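Local coordinates for protein argonaute (Marinitoga piezophila, PDB 5I4A), which uses short 5'-hydroxyl RNA guides to bind complementary target DNA or RNA and cleave it with the help of divalent metal ions, at residues Tyr181-Ile191 against Ile198-Phe209. Sequence-based numbering, arbitrary orientation.
With nucleotides of chain B.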
loop_
_atom_site.group_PDB
_atom_site.type_symbol
_atom_site.label_atom_id
_atom_site.label_comp_id
_atom_site.label_asym_id
_atom_site.label_seq_id
_atom_site.Cartn_x
_atom_site.Cartn_y
_atom_site.Cartn_z
ATOM N N TYR A 181 11.299 -8.248 -18.021
ATOM C CA TYR A 181 12.342 -8.724 -18.922
ATOM C C TYR A 181 11.868 -10.017 -19.579
ATOM O O TYR A 181 11.789 -11.063 -18.926
ATOM C CB TYR A 181 13.647 -8.924 -18.152
ATOM C CG TYR A 181 14.667 -9.814 -18.827
ATOM C CD1 TYR A 181 15.235 -9.461 -20.044
ATOM C CD2 TYR A 181 15.080 -10.998 -18.231
ATOM C CE1 TYR A 181 16.175 -10.272 -20.655
ATOM C CE2 TYR A 181 16.019 -11.814 -18.832
ATOM C CZ TYR A 181 16.563 -11.447 -20.043
ATOM O OH TYR A 181 17.497 -12.259 -20.644
ATOM N N ILE A 182 11.541 -9.941 -20.868
ATOM C CA ILE A 182 11.055 -11.114 -21.588
ATOM C C ILE A 182 12.212 -12.026 -21.971
ATOM O O ILE A 182 12.302 -13.172 -21.515
ATOM C CB ILE A 182 10.243 -10.694 -22.827
ATOM C CG1 ILE A 182 9.037 -9.849 -22.415
ATOM C CG2 ILE A 182 9.793 -11.921 -23.609
ATOM C CD1 ILE A 182 8.021 -10.600 -21.579
ATOM N N SER A 183 13.116 -11.533 -22.813
ATOM C CA SER A 183 14.209 -12.367 -23.284
ATOM C C SER A 183 15.368 -11.491 -23.732
ATOM O O SER A 183 15.177 -10.354 -24.174
ATOM C CB SER A 183 13.762 -13.279 -24.432
ATOM O OG SER A 183 13.454 -12.523 -25.590
ATOM N N GLY A 184 16.572 -12.041 -23.603
ATOM C CA GLY A 184 17.773 -11.438 -24.140
ATOM C C GLY A 184 18.648 -12.501 -24.771
ATOM O O GLY A 184 19.393 -13.193 -24.071
ATOM N N LEU A 185 18.548 -12.657 -26.090
ATOM C CA LEU A 185 19.251 -13.715 -26.800
ATOM C C LEU A 185 19.671 -13.197 -28.167
ATOM O O LEU A 185 18.921 -12.459 -28.808
ATOM C CB LEU A 185 18.371 -14.961 -26.967
ATOM C CG LEU A 185 17.897 -15.701 -25.714
ATOM C CD1 LEU A 185 16.843 -16.733 -26.080
ATOM C CD2 LEU A 185 19.069 -16.360 -25.006
ATOM N N ASP A 186 20.868 -13.591 -28.605
ATOM C CA ASP A 186 21.378 -13.248 -29.934
ATOM C C ASP A 186 21.459 -11.736 -30.140
ATOM O O ASP A 186 21.274 -11.240 -31.254
ATOM C CB ASP A 186 20.527 -13.886 -31.035
ATOM C CG ASP A 186 20.028 -15.267 -30.661
ATOM O OD1 ASP A 186 20.854 -16.111 -30.251
ATOM O OD2 ASP A 186 18.806 -15.504 -30.765
ATOM N N GLY A 187 21.722 -10.995 -29.066
ATOM C CA GLY A 187 21.898 -9.562 -29.157
ATOM C C GLY A 187 20.631 -8.746 -29.286
ATOM O O GLY A 187 20.722 -7.527 -29.471
ATOM N N ILE A 188 19.455 -9.364 -29.200
ATOM C CA ILE A 188 18.187 -8.644 -29.252
ATOM C C ILE A 188 17.514 -8.768 -27.890
ATOM O O ILE A 188 17.288 -9.878 -27.390
ATOM C CB ILE A 188 17.280 -9.143 -30.390
ATOM C CG1 ILE A 188 16.964 -10.634 -30.256
ATOM C CG2 ILE A 188 17.931 -8.872 -31.740
ATOM C CD1 ILE A 188 15.639 -11.040 -30.863
ATOM N N LEU A 189 17.218 -7.624 -27.280
ATOM C CA LEU A 189 16.613 -7.556 -25.959
ATOM C C LEU A 189 15.128 -7.252 -26.111
ATOM O O LEU A 189 14.751 -6.336 -26.849
ATOM C CB LEU A 189 17.299 -6.483 -25.112
ATOM C CG LEU A 189 16.897 -6.330 -23.645
ATOM C CD1 LEU A 189 17.282 -7.571 -22.854
ATOM C CD2 LEU A 189 17.540 -5.085 -23.050
ATOM N N LYS A 190 14.290 -8.022 -25.422
ATOM C CA LYS A 190 12.845 -7.901 -25.544
ATOM C C LYS A 190 12.238 -7.580 -24.185
ATOM O O LYS A 190 12.559 -8.227 -23.183
ATOM C CB LYS A 190 12.234 -9.178 -26.131
ATOM C CG LYS A 190 12.732 -9.472 -27.540
ATOM C CD LYS A 190 11.674 -10.137 -28.407
ATOM C CE LYS A 190 11.506 -11.606 -28.063
ATOM N NZ LYS A 190 10.829 -12.348 -29.162
ATOM N N ILE A 191 11.361 -6.577 -24.164
ATOM C CA ILE A 191 10.755 -6.068 -22.943
ATOM C C ILE A 191 9.240 -6.136 -23.079
ATOM O O ILE A 191 8.691 -6.241 -24.179
ATOM C CB ILE A 191 11.207 -4.625 -22.639
ATOM C CG1 ILE A 191 10.778 -3.687 -23.769
ATOM C CG2 ILE A 191 12.709 -4.562 -22.470
ATOM C CD1 ILE A 191 11.280 -2.267 -23.606
ATOM N N ILE A 198 5.053 -7.048 -26.712
ATOM C CA ILE A 198 6.475 -7.365 -26.679
ATOM C C ILE A 198 7.186 -6.484 -27.695
ATOM O O ILE A 198 6.684 -6.269 -28.806
ATOM C CB ILE A 198 6.720 -8.859 -26.966
ATOM C CG1 ILE A 198 5.953 -9.294 -28.217
ATOM C CG2 ILE A 198 6.312 -9.703 -25.769
ATOM C CD1 ILE A 198 6.192 -10.734 -28.617
ATOM N N VAL A 199 8.346 -5.954 -27.314
ATOM C CA VAL A 199 9.065 -4.984 -28.133
ATOM C C VAL A 199 10.554 -5.299 -28.097
ATOM O O VAL A 199 11.133 -5.464 -27.018
ATOM C CB VAL A 199 8.819 -3.537 -27.659
ATOM C CG1 VAL A 199 9.627 -2.559 -28.489
ATOM C CG2 VAL A 199 7.342 -3.186 -27.725
ATOM N N GLU A 200 11.170 -5.382 -29.275
ATOM C CA GLU A 200 12.621 -5.386 -29.378
ATOM C C GLU A 200 13.138 -3.964 -29.226
ATOM O O GLU A 200 12.524 -3.010 -29.712
ATOM C CB GLU A 200 13.074 -5.960 -30.721
ATOM C CG GLU A 200 12.787 -7.438 -30.903
ATOM C CD GLU A 200 13.134 -7.930 -32.297
ATOM O OE1 GLU A 200 14.195 -7.534 -32.825
ATOM O OE2 GLU A 200 12.340 -8.707 -32.870
ATOM N N VAL A 201 14.273 -3.829 -28.561
ATOM C CA VAL A 201 14.826 -2.529 -28.205
ATOM C C VAL A 201 15.939 -2.163 -29.177
ATOM O O VAL A 201 16.668 -3.031 -29.676
ATOM C CB VAL A 201 15.336 -2.550 -26.751
ATOM C CG1 VAL A 201 15.914 -1.209 -26.374
ATOM C CG2 VAL A 201 14.208 -2.950 -25.802
ATOM N N ALA A 202 16.081 -0.857 -29.450
ATOM C CA ALA A 202 17.180 -0.380 -30.290
ATOM C C ALA A 202 18.465 -0.078 -29.515
ATOM O O ALA A 202 19.546 -0.423 -29.990
ATOM C CB ALA A 202 16.753 0.851 -31.090
ATOM N N TYR A 203 18.398 0.545 -28.337
ATOM C CA TYR A 203 19.585 0.567 -27.491
ATOM C C TYR A 203 19.381 -0.317 -26.268
ATOM O O TYR A 203 18.934 0.162 -25.215
ATOM C CB TYR A 203 19.906 1.986 -27.041
ATOM C CG TYR A 203 20.294 2.936 -28.146
ATOM C CD1 TYR A 203 21.609 3.041 -28.572
ATOM C CD2 TYR A 203 19.369 3.841 -28.678
ATOM C CE1 TYR A 203 21.950 3.974 -29.565
ATOM C CE2 TYR A 203 19.717 4.720 -29.694
ATOM C CZ TYR A 203 20.997 4.788 -30.115
ATOM O OH TYR A 203 21.314 5.727 -31.103
ATOM N N PRO A 204 19.679 -1.614 -26.375
ATOM C CA PRO A 204 19.641 -2.482 -25.191
ATOM C C PRO A 204 20.659 -2.082 -24.146
ATOM O O PRO A 204 20.572 -2.568 -23.013
ATOM C CB PRO A 204 19.946 -3.875 -25.766
ATOM C CG PRO A 204 19.707 -3.765 -27.236
ATOM C CD PRO A 204 20.050 -2.354 -27.589
ATOM N N GLU A 205 21.617 -1.217 -24.493
ATOM C CA GLU A 205 22.614 -0.747 -23.539
ATOM C C GLU A 205 22.044 0.232 -22.522
ATOM O O GLU A 205 22.681 0.472 -21.492
ATOM C CB GLU A 205 23.785 -0.091 -24.278
ATOM C CG GLU A 205 23.490 1.295 -24.841
ATOM C CD GLU A 205 23.044 1.266 -26.291
ATOM O OE1 GLU A 205 22.734 0.169 -26.801
ATOM O OE2 GLU A 205 23.000 2.346 -26.923
ATOM N N ASN A 206 20.867 0.797 -22.781
ATOM C CA ASN A 206 20.212 1.695 -21.839
ATOM C C ASN A 206 19.421 0.954 -20.768
ATOM O O ASN A 206 18.725 1.595 -19.973
ATOM C CB ASN A 206 19.287 2.663 -22.584
ATOM C CG ASN A 206 20.051 3.734 -23.337
ATOM O OD1 ASN A 206 21.250 3.914 -23.135
ATOM N ND2 ASN A 206 19.354 4.461 -24.203
ATOM N N TYR A 207 19.514 -0.370 -20.723
ATOM C CA TYR A 207 18.725 -1.181 -19.808
ATOM C C TYR A 207 19.644 -1.903 -18.834
ATOM O O TYR A 207 20.602 -2.564 -19.247
ATOM C CB TYR A 207 17.862 -2.185 -20.576
ATOM C CG TYR A 207 16.757 -1.525 -21.365
ATOM C CD1 TYR A 207 17.037 -0.823 -22.526
ATOM C CD2 TYR A 207 15.434 -1.594 -20.943
ATOM C CE1 TYR A 207 16.041 -0.206 -23.241
ATOM C CE2 TYR A 207 14.425 -0.983 -21.664
ATOM C CZ TYR A 207 14.736 -0.294 -22.815
ATOM O OH TYR A 207 13.747 0.322 -23.544
ATOM N N LEU A 208 19.347 -1.765 -17.546
ATOM C CA LEU A 208 20.042 -2.476 -16.488
ATOM C C LEU A 208 19.044 -3.340 -15.733
ATOM O O LEU A 208 17.845 -3.048 -15.704
ATOM C CB LEU A 208 20.729 -1.508 -15.518
ATOM C CG LEU A 208 21.797 -0.585 -16.107
ATOM C CD1 LEU A 208 22.383 0.308 -15.026
ATOM C CD2 LEU A 208 22.887 -1.399 -16.782
ATOM N N PHE A 209 19.544 -4.410 -15.126
ATOM C CA PHE A 209 18.702 -5.265 -14.301
ATOM C C PHE A 209 18.530 -4.646 -12.922
ATOM O O PHE A 209 19.505 -4.211 -12.301
ATOM C CB PHE A 209 19.304 -6.664 -14.186
ATOM C CG PHE A 209 18.987 -7.551 -15.352
ATOM C CD1 PHE A 209 17.715 -8.076 -15.506
ATOM C CD2 PHE A 209 19.953 -7.862 -16.292
ATOM C CE1 PHE A 209 17.414 -8.895 -16.574
ATOM C CE2 PHE A 209 19.656 -8.679 -17.364
ATOM C CZ PHE A 209 18.383 -9.193 -17.507
ATOM P P U B 21 15.037 8.984 -28.449
ATOM O OP1 U B 21 16.034 8.550 -29.471
ATOM O OP2 U B 21 14.881 10.438 -28.215
ATOM O "O5'" U B 21 13.569 8.422 -28.750
ATOM C "C5'" U B 21 13.356 7.276 -29.582
ATOM C "C4'" U B 21 14.175 6.101 -29.096
ATOM O "O4'" U B 21 13.481 5.429 -28.013
ATOM C "C3'" U B 21 14.569 5.013 -30.113
ATOM O "O3'" U B 21 15.987 4.927 -30.259
ATOM C "C2'" U B 21 14.075 3.700 -29.483
ATOM O "O2'" U B 21 15.007 2.640 -29.574
ATOM C "C1'" U B 21 13.827 4.070 -28.022
ATOM N N1 U B 21 12.749 3.263 -27.423
ATOM C C2 U B 21 13.135 2.088 -26.793
ATOM O O2 U B 21 14.275 1.723 -26.681
ATOM N N3 U B 21 12.153 1.310 -26.263
ATOM C C4 U B 21 10.814 1.582 -26.305
ATOM O O4 U B 21 10.037 0.788 -25.781
ATOM C C5 U B 21 10.455 2.798 -26.974
ATOM C C6 U B 21 11.411 3.580 -27.508
#
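Phe209 turns its ring edge into a face of Tyr181, a T-shaped pair with planes at 87° and Phe209 CZ standing over the centre of the Tyr181 ring. With CG anti to the main-chain nitrogen (chi1 161°), the Tyr181 side chain is carried toward Phe209, and chi2 of 63° sets the turn of its ring. With Tyr181 cut back to an alanine, the Phe209 edge would probably lose the aromatic face it abuts, leaving a gap there. From CB of Ile191, CG1 runs to 3.7 Å from Val199 O, and CG2 meets Val201 CG2 and Tyr207 CE2; at the tip, Ile191 CD1 touches Val201 CG2 and lies 3.6 Å from Tyr207 OH. Strands 188-192 and 198-200 form an antiparallel beta hairpin of the PAZ domain, with Ile191 and Val199 as its hydrogen-bonded pair: Ile191 N to Val199 O at 3.1 Å, and Val199 N to Ile191 O. Val201 N bonds to Leu189 O. Leu189 CD2 packs on Pro204 CB and Tyr207 CB, both at 3.8 Å. On the face of the hairpin bearing Lys190 and Glu200, their aliphatic stems run side by side. At the RNA, U21 of chain B gives Tyr207 OH a weak hydrogen bond from N3, while Val201 CG1 sits 3.4 Å from O2 of the same uridine.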